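Local structure of endoribonuclease ToxN (Bacillus thuringiensis, 4ATO) at residues Met87-Glu92 with Lys161-Cys166. The protein acts as the toxin of a type III toxin-antitoxin system, an endoribonuclease that cuts RNA at A-rich sequences and is bound by repeats of the ToxI antitoxin RNA. Residues are numbered along the deposited sequence; the frame is centred on the assembly and turned at random.
Sequences MIPVPE and KLEEKC
The ring of P89 lies against the turn of helix that carries L162, E163 and C166. Its CD atom meets L162 CB at 3.6 Å, the two side chains crossing at about a right angle. L162 O accepts the backbone N-H of C166 within the helix, and the ring packs over the same carbonyl by van der Waals contact, P89 CG lying 3.6 Å from L162 O. Proline suits this spot because it is compact and rigid and has no N-H that would need a partner.

L162 CD1, anti to CA (chi2 -171°), passes alongside P89 CD and reaches I88 CG2, 3.6 Å away. Leucine suits this buried place because its branched apolar end is long enough to touch both residues. One turn on, C166 touches both prolines, CB on P89 CB at 4.4 Å and SG on P91 CD at 4.2 Å. A small, weakly polar thiol suits this buried place.

In this ToxN/AbiQ-family fold, the contact seats helix 159-169 where strand 78-89 leaves the antiparallel sheet. Helix 14-23 adds Y16 against P91 and C166, strand 51-56 brings Y51 against P89, and E163 OE2 is hydrogen-bonded to the hydroxyls of Y51 and Y136, the latter from helix 108-139.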
loop_
_atom_site.group_PDB
_atom_site.type_symbol
_atom_site.label_atom_id
_atom_site.label_comp_id
_atom_site.label_asym_id
_atom_site.label_seq_id
_atom_site.Cartn_x
_atom_site.Cartn_y
_atom_site.Cartn_z
ATOM N N MET A 87 32.967 2.779 -2.791
ATOM C CA MET A 87 32.930 1.322 -2.672
ATOM C C MET A 87 34.207 0.688 -3.225
ATOM O O MET A 87 34.833 1.219 -4.143
ATOM C CB MET A 87 31.677 0.730 -3.332
ATOM C CG MET A 87 31.675 0.760 -4.836
ATOM S SD MET A 87 30.152 0.055 -5.469
ATOM C CE MET A 87 29.991 0.928 -7.027
ATOM N N ILE A 88 34.607 -0.432 -2.633
ATOM C CA ILE A 88 35.873 -1.072 -2.972
ATOM C C ILE A 88 35.728 -2.587 -3.083
ATOM O O ILE A 88 34.879 -3.187 -2.417
ATOM C CB ILE A 88 36.983 -0.767 -1.930
ATOM C CG1 ILE A 88 36.547 -1.202 -0.529
ATOM C CG2 ILE A 88 37.339 0.701 -1.928
ATOM C CD1 ILE A 88 37.665 -1.127 0.491
ATOM N N PRO A 89 36.549 -3.207 -3.946
ATOM C CA PRO A 89 36.592 -4.665 -4.046
ATOM C C PRO A 89 37.554 -5.184 -2.993
ATOM O O PRO A 89 38.612 -4.586 -2.819
ATOM C CB PRO A 89 37.172 -4.892 -5.442
ATOM C CG PRO A 89 38.077 -3.710 -5.655
ATOM C CD PRO A 89 37.436 -2.555 -4.935
ATOM N N VAL A 90 37.184 -6.246 -2.280
ATOM C CA VAL A 90 38.004 -6.766 -1.190
ATOM C C VAL A 90 37.999 -8.298 -1.209
ATOM O O VAL A 90 36.944 -8.905 -1.373
ATOM C CB VAL A 90 37.483 -6.270 0.195
ATOM C CG1 VAL A 90 38.365 -6.772 1.326
ATOM C CG2 VAL A 90 37.407 -4.761 0.237
ATOM N N PRO A 91 39.178 -8.926 -1.047
ATOM C CA PRO A 91 39.251 -10.391 -0.949
ATOM C C PRO A 91 38.769 -10.871 0.417
ATOM O O PRO A 91 38.884 -10.133 1.398
ATOM C CB PRO A 91 40.746 -10.688 -1.143
ATOM C CG PRO A 91 41.437 -9.444 -0.734
ATOM C CD PRO A 91 40.514 -8.304 -1.072
ATOM N N GLU A 92 38.240 -12.090 0.480
ATOM C CA GLU A 92 37.537 -12.556 1.677
ATOM C C GLU A 92 38.433 -12.777 2.893
ATOM O O GLU A 92 37.944 -12.923 4.015
ATOM C CB GLU A 92 36.697 -13.805 1.378
ATOM C CG GLU A 92 37.447 -14.934 0.696
ATOM C CD GLU A 92 36.515 -15.996 0.123
ATOM O OE1 GLU A 92 35.307 -15.714 -0.033
ATOM O OE2 GLU A 92 36.994 -17.113 -0.177
ATOM N N LYS A 161 40.947 0.161 -11.464
ATOM C CA LYS A 161 42.283 0.108 -10.891
ATOM C C LYS A 161 42.281 -0.725 -9.605
ATOM O O LYS A 161 43.157 -1.567 -9.410
ATOM C CB LYS A 161 42.829 1.516 -10.645
ATOM C CG LYS A 161 44.340 1.569 -10.470
ATOM C CD LYS A 161 44.869 3.000 -10.506
ATOM C CE LYS A 161 46.396 3.035 -10.432
ATOM N NZ LYS A 161 46.937 4.424 -10.345
ATOM N N LEU A 162 41.285 -0.509 -8.747
ATOM C CA LEU A 162 41.179 -1.273 -7.505
ATOM C C LEU A 162 40.932 -2.764 -7.760
ATOM O O LEU A 162 41.376 -3.610 -6.984
ATOM C CB LEU A 162 40.080 -0.707 -6.594
ATOM C CG LEU A 162 40.247 0.725 -6.060
ATOM C CD1 LEU A 162 39.179 1.043 -5.007
ATOM C CD2 LEU A 162 41.649 0.955 -5.513
ATOM N N GLU A 163 40.223 -3.089 -8.841
ATOM C CA GLU A 163 39.981 -4.493 -9.181
ATOM C C GLU A 163 41.278 -5.195 -9.574
ATOM O O GLU A 163 41.496 -6.362 -9.224
ATOM C CB GLU A 163 38.933 -4.630 -10.295
ATOM C CG GLU A 163 37.508 -4.480 -9.798
ATOM C CD GLU A 163 36.495 -4.416 -10.921
ATOM O OE1 GLU A 163 36.774 -4.982 -11.999
ATOM O OE2 GLU A 163 35.423 -3.796 -10.725
ATOM N N GLU A 164 42.128 -4.483 -10.310
ATOM C CA GLU A 164 43.456 -4.986 -10.643
ATOM C C GLU A 164 44.249 -5.254 -9.375
ATOM O O GLU A 164 44.895 -6.285 -9.249
ATOM C CB GLU A 164 44.225 -3.979 -11.492
ATOM C CG GLU A 164 43.877 -3.977 -12.961
ATOM C CD GLU A 164 44.898 -3.209 -13.778
ATOM O OE1 GLU A 164 45.980 -2.893 -13.229
ATOM O OE2 GLU A 164 44.620 -2.919 -14.961
ATOM N N LYS A 165 44.207 -4.309 -8.441
ATOM C CA LYS A 165 44.906 -4.467 -7.179
ATOM C C LYS A 165 44.388 -5.681 -6.419
ATOM O O LYS A 165 45.165 -6.415 -5.803
ATOM C CB LYS A 165 44.779 -3.208 -6.332
ATOM C CG LYS A 165 45.669 -2.079 -6.806
ATOM C CD LYS A 165 46.615 -1.642 -5.701
ATOM C CE LYS A 165 48.067 -1.824 -6.097
ATOM N NZ LYS A 165 48.985 -1.143 -5.127
ATOM N N CYS A 166 43.077 -5.899 -6.466
ATOM C CA CYS A 166 42.487 -7.077 -5.845
ATOM C C CYS A 166 43.048 -8.338 -6.493
ATOM O O CYS A 166 43.413 -9.286 -5.806
ATOM C CB CYS A 166 40.962 -7.047 -5.963
ATOM S SG CYS A 166 40.120 -8.486 -5.255
#